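Local coordinates for protein guanylate kinase (Stenotrophomonas maltophilia, PDB 6WCT) that catalyses the transfer of a phosphate from ATP to GMP, giving GDP and ADP, and so probably serves the recycling of GMP, at residues 87-92 with 117-122; 28-33 with 145-150. All coordinates share one frame; numbering follows the deposited sequence.

In the fold
Contacts 1 and 2 lie on the GMP-base side and the nucleotide-phosphate side of one active site, and both touch the bound GMP. Contact 1 (87-92 with 117-122) closes round the guanine of GMP, where the GMP-binding sheet meets the parallel core sheet. Contact 2 (28-33 with 145-150) joins the P-loop to helix 144-152 around a phosphate ion. Their centres are about 19 Å apart, yet they touch directly where the core strands end, Ile119 O lying 3.3 Å from Ala28 CB. One GMP molecule spans both: Glu89 and Asp120 of contact 1 bind its base, while Ser31 of contact 2 reaches its phosphate. Along the chain, contact 1 is nested inside the loop that contact 2 closes.

Contact 1. Residues 87-92 with 117-122. With 5GP (guanosine-5'-monophosphate), chain E.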
ATOM      1  N   PHE A  87      20.019  11.609 -19.290  1.00 60.36           N
ATOM      2  CA  PHE A  87      18.697  11.162 -18.855  1.00 64.87           C
ATOM      3  C   PHE A  87      18.751   9.885 -18.020  1.00 62.77           C
ATOM      4  O   PHE A  87      19.332   8.878 -18.441  1.00 55.63           O
ATOM      5  CB  PHE A  87      17.780  10.971 -20.058  1.00 63.43           C
ATOM      6  CG  PHE A  87      17.388  12.259 -20.698  1.00 61.78           C
ATOM      7  CD1 PHE A  87      16.664  13.204 -19.994  1.00 54.46           C
ATOM      8  CD2 PHE A  87      17.771  12.537 -22.002  1.00 66.17           C
ATOM      9  CE1 PHE A  87      16.315  14.397 -20.582  1.00 56.02           C
ATOM     10  CE2 PHE A  87      17.428  13.725 -22.594  1.00 64.01           C
ATOM     11  CZ  PHE A  87      16.703  14.665 -21.883  1.00 55.86           C
ATOM     12  N   PHE A  88      18.115   9.937 -16.848  1.00 55.87           N
ATOM     13  CA  PHE A  88      17.880   8.742 -16.039  1.00 58.45           C
ATOM     14  C   PHE A  88      17.035   7.723 -16.802  1.00 62.09           C
ATOM     15  O   PHE A  88      17.352   6.528 -16.842  1.00 68.61           O
ATOM     16  CB  PHE A  88      17.206   9.178 -14.732  1.00 52.86           C
ATOM     17  CG  PHE A  88      16.872   8.061 -13.790  1.00 65.61           C
ATOM     18  CD1 PHE A  88      17.865   7.360 -13.131  1.00 76.11           C
ATOM     19  CD2 PHE A  88      15.544   7.759 -13.510  1.00 66.50           C
ATOM     20  CE1 PHE A  88      17.541   6.342 -12.245  1.00 77.72           C
ATOM     21  CE2 PHE A  88      15.211   6.750 -12.622  1.00 68.70           C
ATOM     22  CZ  PHE A  88      16.210   6.038 -11.988  1.00 68.65           C
ATOM     23  N   GLU A  89      15.951   8.189 -17.408  1.00 54.16           N
ATOM     24  CA  GLU A  89      15.153   7.443 -18.361  1.00 50.08           C
ATOM     25  C   GLU A  89      14.666   8.437 -19.396  1.00 50.12           C
ATOM     26  O   GLU A  89      14.537   9.634 -19.119  1.00 44.43           O
ATOM     27  CB  GLU A  89      13.951   6.723 -17.711  1.00 51.75           C
ATOM     28  CG  GLU A  89      12.903   7.644 -17.029  1.00 45.65           C
ATOM     29  CD  GLU A  89      11.971   8.395 -17.995  1.00 46.71           C
ATOM     30  OE1 GLU A  89      11.575   9.549 -17.688  1.00 45.15           O
ATOM     31  OE2 GLU A  89      11.634   7.852 -19.059  1.00 47.24           O
ATOM     32  N   HIS A  90      14.392   7.940 -20.589  1.00 55.75           N
ATOM     33  CA  HIS A  90      13.815   8.797 -21.606  1.00 43.75           C
ATOM     34  C   HIS A  90      13.094   7.900 -22.583  1.00 51.00           C
ATOM     35  O   HIS A  90      13.381   6.707 -22.681  1.00 54.55           O
ATOM     36  CB  HIS A  90      14.875   9.656 -22.299  1.00 45.82           C
ATOM     37  CG  HIS A  90      15.772   8.879 -23.209  1.00 49.80           C
ATOM     38  ND1 HIS A  90      16.903   8.239 -22.759  1.00 58.94           N
ATOM     39  CD2 HIS A  90      15.700   8.635 -24.539  1.00 51.84           C
ATOM     40  CE1 HIS A  90      17.499   7.639 -23.777  1.00 62.86           C
ATOM     41  NE2 HIS A  90      16.789   7.865 -24.868  1.00 61.75           N
ATOM     42  N   ALA A  91      12.129   8.479 -23.279  1.00 47.85           N
ATOM     43  CA  ALA A  91      11.332   7.666 -24.173  1.00 43.94           C
ATOM     44  C   ALA A  91      10.704   8.549 -25.234  1.00 48.37           C
ATOM     45  O   ALA A  91      10.483   9.746 -25.036  1.00 54.64           O
ATOM     46  CB  ALA A  91      10.263   6.890 -23.404  1.00 45.01           C
ATOM     47  N   TRP A  92      10.401   7.917 -26.353  1.00 47.74           N
ATOM     48  CA  TRP A  92       9.669   8.526 -27.449  1.00 49.99           C
ATOM     49  C   TRP A  92       8.199   8.350 -27.124  1.00 51.40           C
ATOM     50  O   TRP A  92       7.675   7.233 -27.174  1.00 54.74           O
ATOM     51  CB  TRP A  92      10.056   7.849 -28.762  1.00 59.58           C
ATOM     52  CG  TRP A  92       9.550   8.489 -30.023  1.00 60.62           C
ATOM     53  CD1 TRP A  92       8.544   8.036 -30.820  1.00 58.87           C
ATOM     54  CD2 TRP A  92      10.042   9.693 -30.640  1.00 62.66           C
ATOM     55  NE1 TRP A  92       8.377   8.880 -31.898  1.00 61.81           N
ATOM     56  CE2 TRP A  92       9.281   9.907 -31.807  1.00 69.39           C
ATOM     57  CE3 TRP A  92      11.044  10.614 -30.310  1.00 61.51           C
ATOM     58  CZ2 TRP A  92       9.493  11.001 -32.653  1.00 72.70           C
ATOM     59  CZ3 TRP A  92      11.254  11.702 -31.154  1.00 66.91           C
ATOM     60  CH2 TRP A  92      10.481  11.883 -32.311  1.00 70.63           C
ATOM     61  N   LEU A 117       8.063  10.542  -9.886  1.00 40.44           N
ATOM     62  CA  LEU A 117       8.135  10.753 -11.331  1.00 38.68           C
ATOM     63  C   LEU A 117       6.751  10.583 -11.949  1.00 35.64           C
ATOM     64  O   LEU A 117       6.069   9.596 -11.662  1.00 38.98           O
ATOM     65  CB  LEU A 117       9.104   9.762 -11.986  1.00 38.42           C
ATOM     66  CG  LEU A 117      10.518   9.639 -11.412  1.00 37.92           C
ATOM     67  CD1 LEU A 117      11.356   8.582 -12.147  1.00 41.65           C
ATOM     68  CD2 LEU A 117      11.246  11.014 -11.380  1.00 33.54           C
ATOM     69  N   GLU A 118       6.371  11.494 -12.854  1.00 30.42           N
ATOM     70  CA  GLU A 118       5.121  11.397 -13.610  1.00 34.52           C
ATOM     71  C   GLU A 118       5.516  11.039 -15.034  1.00 35.96           C
ATOM     72  O   GLU A 118       5.828  11.917 -15.840  1.00 34.17           O
ATOM     73  CB  GLU A 118       4.330  12.700 -13.563  1.00 25.38           C
ATOM     74  CG  GLU A 118       3.946  13.082 -12.164  1.00 31.00           C
ATOM     75  CD  GLU A 118       3.100  14.363 -12.089  1.00 43.62           C
ATOM     76  OE1 GLU A 118       3.210  15.069 -11.081  1.00 47.41           O
ATOM     77  OE2 GLU A 118       2.356  14.674 -13.037  1.00 53.64           O
ATOM     78  N   ILE A 119       5.543   9.736 -15.340  1.00 33.14           N
ATOM     79  CA  ILE A 119       6.093   9.277 -16.611  1.00 33.54           C
ATOM     80  C   ILE A 119       5.238   8.166 -17.201  1.00 34.01           C
ATOM     81  O   ILE A 119       4.439   7.537 -16.510  1.00 34.13           O
ATOM     82  CB  ILE A 119       7.544   8.799 -16.436  1.00 37.39           C
ATOM     83  CG1 ILE A 119       7.560   7.580 -15.521  1.00 30.09           C
ATOM     84  CG2 ILE A 119       8.426   9.972 -15.869  1.00 29.88           C
ATOM     85  CD1 ILE A 119       8.971   7.042 -15.230  1.00 32.28           C
ATOM     86  N   ASP A 120       5.448   7.894 -18.486  1.00 33.66           N
ATOM     87  CA  ASP A 120       4.607   6.929 -19.174  1.00 31.89           C
ATOM     88  C   ASP A 120       5.083   5.511 -18.861  1.00 38.96           C
ATOM     89  O   ASP A 120       6.000   5.293 -18.059  1.00 38.21           O
ATOM     90  CB  ASP A 120       4.602   7.190 -20.680  1.00 34.42           C
ATOM     91  CG  ASP A 120       5.785   6.547 -21.392  1.00 42.98           C
ATOM     92  OD1 ASP A 120       6.897   6.605 -20.832  1.00 39.77           O
ATOM     93  OD2 ASP A 120       5.600   5.962 -22.493  1.00 42.24           O
ATOM     94  N   TRP A 121       4.426   4.529 -19.478  1.00 41.62           N
ATOM     95  CA  TRP A 121       4.766   3.144 -19.188  1.00 33.51           C
ATOM     96  C   TRP A 121       6.157   2.791 -19.673  1.00 44.36           C
ATOM     97  O   TRP A 121       6.829   1.966 -19.042  1.00 43.69           O
ATOM     98  CB  TRP A 121       3.743   2.199 -19.805  1.00 37.43           C
ATOM     99  CG  TRP A 121       3.649   2.214 -21.317  1.00 38.13           C
ATOM    100  CD1 TRP A 121       2.809   2.976 -22.072  1.00 35.93           C
ATOM    101  CD2 TRP A 121       4.417   1.423 -22.246  1.00 39.28           C
ATOM    102  NE1 TRP A 121       2.999   2.709 -23.407  1.00 56.26           N
ATOM    103  CE2 TRP A 121       3.982   1.765 -23.542  1.00 40.65           C
ATOM    104  CE3 TRP A 121       5.429   0.476 -22.106  1.00 48.16           C
ATOM    105  CZ2 TRP A 121       4.510   1.174 -24.696  1.00 44.61           C
ATOM    106  CZ3 TRP A 121       5.975  -0.106 -23.269  1.00 47.26           C
ATOM    107  CH2 TRP A 121       5.513   0.253 -24.538  1.00 46.13           C
ATOM    108  N   GLN A 122       6.583   3.363 -20.807  1.00 42.40           N
ATOM    109  CA  GLN A 122       7.923   3.091 -21.319  1.00 45.02           C
ATOM    110  C   GLN A 122       8.965   3.568 -20.329  1.00 46.55           C
ATOM    111  O   GLN A 122       9.932   2.863 -20.036  1.00 48.38           O
ATOM    112  CB  GLN A 122       8.129   3.779 -22.665  1.00 52.32           C
ATOM    113  CG  GLN A 122       7.199   3.359 -23.758  1.00 48.44           C
ATOM    114  CD  GLN A 122       7.333   4.260 -24.965  1.00 55.53           C
ATOM    115  OE1 GLN A 122       7.925   3.879 -25.972  1.00 57.74           O
ATOM    116  NE2 GLN A 122       6.791   5.477 -24.861  1.00 47.92           N
TER
HETATM  117  P   5GP E 301       1.810  15.094 -22.174  1.00 45.26           P
HETATM  118  O1P 5GP E 301       2.213  16.152 -21.178  1.00 47.58           O
HETATM  119  O2P 5GP E 301       0.333  15.101 -22.567  1.00 42.03           O
HETATM  120  O3P 5GP E 301       2.652  15.053 -23.425  1.00 37.46           O
HETATM  121  O5' 5GP E 301       2.105  13.695 -21.513  1.00 45.44           O
HETATM  122  C5' 5GP E 301       2.209  12.532 -22.309  1.00 35.42           C
HETATM  123  C4' 5GP E 301       2.724  11.390 -21.486  1.00 37.04           C
HETATM  124  O4' 5GP E 301       4.154  11.552 -21.298  1.00 34.54           O
HETATM  125  C3' 5GP E 301       2.118  11.305 -20.072  1.00 39.14           C
HETATM  126  O3' 5GP E 301       1.820   9.953 -19.749  1.00 41.08           O
HETATM  127  C2' 5GP E 301       3.264  11.756 -19.178  1.00 34.27           C
HETATM  128  O2' 5GP E 301       3.239  11.229 -17.870  1.00 35.85           O
HETATM  129  C1' 5GP E 301       4.458  11.251 -19.965  1.00 33.24           C
HETATM  130  N9  5GP E 301       5.714  11.881 -19.594  1.00 40.19           N
HETATM  131  C8  5GP E 301       5.864  13.106 -18.998  1.00 42.51           C
HETATM  132  N7  5GP E 301       7.085  13.334 -18.591  1.00 41.96           N
HETATM  133  C5  5GP E 301       7.784  12.194 -18.955  1.00 40.98           C
HETATM  134  C6  5GP E 301       9.126  11.833 -18.735  1.00 41.09           C
HETATM  135  O6  5GP E 301       9.975  12.500 -18.150  1.00 42.84           O
HETATM  136  N1  5GP E 301       9.415  10.569 -19.220  1.00 43.21           N
HETATM  137  C2  5GP E 301       8.515   9.740 -19.844  1.00 48.14           C
HETATM  138  N2  5GP E 301       8.955   8.535 -20.228  1.00 42.17           N
HETATM  139  N3  5GP E 301       7.246  10.075 -20.057  1.00 40.25           N
HETATM  140  C4  5GP E 301       6.950  11.298 -19.587  1.00 38.75           C
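Ile119 CG2 packs beside Glu89 OE1 where a guanine base, rather than protein, does much of the joining of residues 87-92 and 117-122: Glu89 and Asp120, one from each segment, both accept from its exocyclic amine N2. Glu89 OE2 accepts from 5GP N2 at 3.0 Å, while its OE1 takes the ring N-H from 5GP N1 at 2.8 Å. The side chain is folded to do this: CG sits between the backbone N and the carbonyl carbon (chi1 62°), and a second bend at chi2 brings the carboxylate to the base. Asp120 OD1 accepts a second hydrogen bond from 5GP N2 at 2.9 Å, so the amine lies between two acceptors, an arrangement that would favour guanine through its donor groups. Ile119 lies over the purine, its CG2 3.5 Å from 5GP C6.

In the guanylate kinase fold, strand 87-93 belongs to the mixed GMP-binding sheet, whereas 117-122 runs from the end of core strand 114-117 into helix 121-130; the nucleotide is held between these two parts. Asp120 is also the N-cap of that helix, its OD2 accepting a weak bond from Gln122 N. The same oxygen takes a shorter and straighter bond from Gln122 NE2, at 2.7 Å and 171°, in the amide plane and on the syn side of the carboxylate. The second N-H of that amide crosses to Trp92 O at 3.0 Å, approaching from above the carbonyl plane. Gln122 thus acts as a second-shell residue, tying the base-binding Asp120 to the strand and limiting its rotation, while its CB packs on the methyl of Ala91. Thr100 likewise holds Glu89 OE1 by a hydrogen bond, and farther along Phe88 rests obliquely against Leu117 CD1.

Contact 2. Residues 28-33 with 145-150; sequences AAPSGA and QALQDR. With 5GP (guanosine-5'-monophosphate), chain E; PO4 (phosphate ion), chain F.
Arg150 passes alongside the carbonyl of Gly32 on its way from helix 144-152 to the phosphate ion. Its CB lies 3.5 Å from Gly32 O, and CG and CD follow at 3.9 and 3.7 Å from the same oxygen. With CG anti to the backbone N (chi1 -170°) and the chain extended as far as NE, the guanidinium is carried beyond the turn. NE then makes a weak bond to PO4 O3, CZ follows toward PO4 O2, and NH2 bonds that oxygen at 2.8 Å, the phosphorus lying in the guanidinium plane at its edge. Gly32 N donates to PO4 O3 as well, at 3.0 Å, so loop and helix meet on the same oxygen, the arginine's share being the weak one.

Residues 29-33 begin the P-loop, or Walker A motif, which runs from the end of strand 24-28 into helix 35-45. Leu147 CD2 packs on the type II turn Pro30-Ala33, touching Gly32 C at 3.5 Å and reaching Pro30 CG and Ala33 CB, both at 4.3 Å. Ser31 OG donates to GMP O2P.

Gly32, Ala33 and Arg150 are known to bind ADP in this protein, although none is bound to this chain here. Gly34 N, Ser36 OG and Arg154 NH2 add further bonds to the ion. This cluster of amides and positive charges is therefore consistent with a nucleotide-phosphate site, occupied here by the ion.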
ATOM      1  N   ALA A  28       1.541   7.233 -12.970  1.00 35.56           N
ATOM      2  CA  ALA A  28       1.278   7.324 -14.392  1.00 32.01           C
ATOM      3  C   ALA A  28      -0.215   7.453 -14.639  1.00 35.41           C
ATOM      4  O   ALA A  28      -1.038   6.950 -13.871  1.00 35.11           O
ATOM      5  CB  ALA A  28       1.778   6.103 -15.123  1.00 27.91           C
ATOM      6  N   ALA A  29      -0.543   8.074 -15.748  1.00 29.44           N
ATOM      7  CA  ALA A  29      -1.918   8.313 -16.154  1.00 37.11           C
ATOM      8  C   ALA A  29      -1.885   8.939 -17.533  1.00 40.37           C
ATOM      9  O   ALA A  29      -0.972   9.725 -17.821  1.00 46.52           O
ATOM     10  CB  ALA A  29      -2.627   9.252 -15.176  1.00 27.28           C
ATOM     11  N   PRO A  30      -2.858   8.666 -18.395  1.00 36.63           N
ATOM     12  CA  PRO A  30      -2.961   9.467 -19.613  1.00 41.61           C
ATOM     13  C   PRO A  30      -3.230  10.907 -19.217  1.00 43.81           C
ATOM     14  O   PRO A  30      -3.885  11.175 -18.208  1.00 38.15           O
ATOM     15  CB  PRO A  30      -4.154   8.847 -20.348  1.00 39.68           C
ATOM     16  CG  PRO A  30      -5.010   8.252 -19.237  1.00 40.10           C
ATOM     17  CD  PRO A  30      -3.998   7.749 -18.219  1.00 34.31           C
ATOM     18  N   SER A  31      -2.739  11.836 -20.032  1.00 52.67           N
ATOM     19  CA  SER A  31      -3.047  13.242 -19.810  1.00 51.71           C
ATOM     20  C   SER A  31      -4.555  13.448 -19.854  1.00 51.16           C
ATOM     21  O   SER A  31      -5.269  12.780 -20.607  1.00 45.38           O
ATOM     22  CB  SER A  31      -2.350  14.116 -20.847  1.00 52.99           C
ATOM     23  OG  SER A  31      -0.956  14.175 -20.591  1.00 55.28           O
ATOM     24  N   GLY A  32      -5.040  14.359 -19.011  1.00 47.49           N
ATOM     25  CA  GLY A  32      -6.460  14.615 -18.912  1.00 52.06           C
ATOM     26  C   GLY A  32      -7.210  13.699 -17.965  1.00 55.40           C
ATOM     27  O   GLY A  32      -8.437  13.822 -17.858  1.00 56.45           O
ATOM     28  N   ALA A  33      -6.516  12.793 -17.268  1.00 47.58           N
ATOM     29  CA  ALA A  33      -7.126  11.987 -16.218  1.00 47.79           C
ATOM     30  C   ALA A  33      -7.070  12.681 -14.862  1.00 48.12           C
ATOM     31  O   ALA A  33      -7.704  12.209 -13.911  1.00 47.04           O
ATOM     32  CB  ALA A  33      -6.443  10.612 -16.120  1.00 43.51           C
ATOM     33  N   GLN A 145     -15.398   9.557 -21.663  1.00 72.05           N
ATOM     34  CA  GLN A 145     -15.945  10.908 -21.722  1.00 74.26           C
ATOM     35  C   GLN A 145     -15.175  11.859 -20.816  1.00 76.85           C
ATOM     36  O   GLN A 145     -14.925  13.015 -21.189  1.00 73.20           O
ATOM     37  CB  GLN A 145     -17.426  10.887 -21.341  1.00 76.23           C
ATOM     38  CG  GLN A 145     -18.062  12.254 -21.218  1.00 83.28           C
ATOM     39  CD  GLN A 145     -18.285  12.927 -22.557  1.00 88.65           C
ATOM     40  OE1 GLN A 145     -19.058  12.445 -23.392  1.00101.16           O
ATOM     41  NE2 GLN A 145     -17.619  14.057 -22.764  1.00 80.33           N
ATOM     42  N   ALA A 146     -14.802  11.398 -19.617  1.00 65.31           N
ATOM     43  CA  ALA A 146     -14.088  12.263 -18.684  1.00 65.65           C
ATOM     44  C   ALA A 146     -12.789  12.788 -19.281  1.00 64.40           C
ATOM     45  O   ALA A 146     -12.405  13.933 -19.009  1.00 69.58           O
ATOM     46  CB  ALA A 146     -13.822  11.522 -17.376  1.00 65.36           C
ATOM     47  N   LEU A 147     -12.114  11.985 -20.106  1.00 65.50           N
ATOM     48  CA  LEU A 147     -10.890  12.444 -20.757  1.00 65.57           C
ATOM     49  C   LEU A 147     -11.176  13.612 -21.690  1.00 71.75           C
ATOM     50  O   LEU A 147     -10.463  14.623 -21.679  1.00 79.28           O
ATOM     51  CB  LEU A 147     -10.239  11.305 -21.539  1.00 60.32           C
ATOM     52  CG  LEU A 147      -9.367  10.301 -20.791  1.00 52.53           C
ATOM     53  CD1 LEU A 147      -8.803   9.284 -21.779  1.00 51.97           C
ATOM     54  CD2 LEU A 147      -8.262  10.988 -19.996  1.00 53.84           C
ATOM     55  N   GLN A 148     -12.214  13.480 -22.520  1.00 71.62           N
ATOM     56  CA  GLN A 148     -12.557  14.551 -23.452  1.00 73.96           C
ATOM     57  C   GLN A 148     -12.875  15.840 -22.713  1.00 74.29           C
ATOM     58  O   GLN A 148     -12.378  16.912 -23.079  1.00 73.09           O
ATOM     59  CB  GLN A 148     -13.746  14.136 -24.319  1.00 68.20           C
ATOM     60  N   ASP A 149     -13.656  15.750 -21.633  1.00 74.91           N
ATOM     61  CA  ASP A 149     -14.097  16.957 -20.946  1.00 79.65           C
ATOM     62  C   ASP A 149     -12.909  17.754 -20.412  1.00 78.07           C
ATOM     63  O   ASP A 149     -12.823  18.971 -20.619  1.00 73.27           O
ATOM     64  CB  ASP A 149     -15.077  16.596 -19.823  1.00 88.17           C
ATOM     65  CG  ASP A 149     -16.367  15.934 -20.339  1.00 93.32           C
ATOM     66  OD1 ASP A 149     -16.623  15.967 -21.563  1.00 92.29           O
ATOM     67  OD2 ASP A 149     -17.143  15.407 -19.508  1.00 90.86           O
ATOM     68  N   ARG A 150     -11.959  17.082 -19.751  1.00 77.90           N
ATOM     69  CA  ARG A 150     -10.800  17.791 -19.208  1.00 86.33           C
ATOM     70  C   ARG A 150      -9.899  18.349 -20.310  1.00 90.21           C
ATOM     71  O   ARG A 150      -9.154  19.303 -20.061  1.00 89.35           O
ATOM     72  CB  ARG A 150     -10.001  16.897 -18.249  1.00 89.35           C
ATOM     73  CG  ARG A 150      -8.908  17.644 -17.457  1.00 87.90           C
ATOM     74  CD  ARG A 150      -8.674  17.009 -16.091  1.00 88.64           C
ATOM     75  NE  ARG A 150      -7.326  17.237 -15.560  1.00 87.45           N
ATOM     76  CZ  ARG A 150      -7.049  17.963 -14.476  1.00 85.72           C
ATOM     77  NH1 ARG A 150      -8.028  18.546 -13.790  1.00 72.98           N
ATOM     78  NH2 ARG A 150      -5.790  18.095 -14.069  1.00 79.20           N
TER
HETATM   79  P   5GP E 301       1.810  15.094 -22.174  1.00 45.26           P
HETATM   80  O1P 5GP E 301       2.213  16.152 -21.178  1.00 47.58           O
HETATM   81  O2P 5GP E 301       0.333  15.101 -22.567  1.00 42.03           O
HETATM   82  O3P 5GP E 301       2.652  15.053 -23.425  1.00 37.46           O
HETATM   83  O5' 5GP E 301       2.105  13.695 -21.513  1.00 45.44           O
HETATM   84  C5' 5GP E 301       2.209  12.532 -22.309  1.00 35.42           C
HETATM   85  C4' 5GP E 301       2.724  11.390 -21.486  1.00 37.04           C
HETATM   86  O4' 5GP E 301       4.154  11.552 -21.298  1.00 34.54           O
HETATM   87  C3' 5GP E 301       2.118  11.305 -20.072  1.00 39.14           C
HETATM   88  O3' 5GP E 301       1.820   9.953 -19.749  1.00 41.08           O
HETATM   89  C2' 5GP E 301       3.264  11.756 -19.178  1.00 34.27           C
HETATM   90  O2' 5GP E 301       3.239  11.229 -17.870  1.00 35.85           O
HETATM   91  C1' 5GP E 301       4.458  11.251 -19.965  1.00 33.24           C
HETATM   92  N9  5GP E 301       5.714  11.881 -19.594  1.00 40.19           N
HETATM   93  C8  5GP E 301       5.864  13.106 -18.998  1.00 42.51           C
HETATM   94  N7  5GP E 301       7.085  13.334 -18.591  1.00 41.96           N
HETATM   95  C5  5GP E 301       7.784  12.194 -18.955  1.00 40.98           C
HETATM   96  C6  5GP E 301       9.126  11.833 -18.735  1.00 41.09           C
HETATM   97  O6  5GP E 301       9.975  12.500 -18.150  1.00 42.84           O
HETATM   98  N1  5GP E 301       9.415  10.569 -19.220  1.00 43.21           N
HETATM   99  C2  5GP E 301       8.515   9.740 -19.844  1.00 48.14           C
HETATM  100  N2  5GP E 301       8.955   8.535 -20.228  1.00 42.17           N
HETATM  101  N3  5GP E 301       7.246  10.075 -20.057  1.00 40.25           N
HETATM  102  C4  5GP E 301       6.950  11.298 -19.587  1.00 38.75           C
HETATM  103  P   PO4 F 302      -3.214  16.099 -16.075  1.00 60.40           P
HETATM  104  O1  PO4 F 302      -2.343  15.152 -15.282  1.00 60.27           O
HETATM  105  O2  PO4 F 302      -3.384  17.354 -15.262  1.00 65.99           O
HETATM  106  O3  PO4 F 302      -4.596  15.526 -16.322  1.00 54.93           O
HETATM  107  O4  PO4 F 302      -2.527  16.389 -17.391  1.00 61.35           O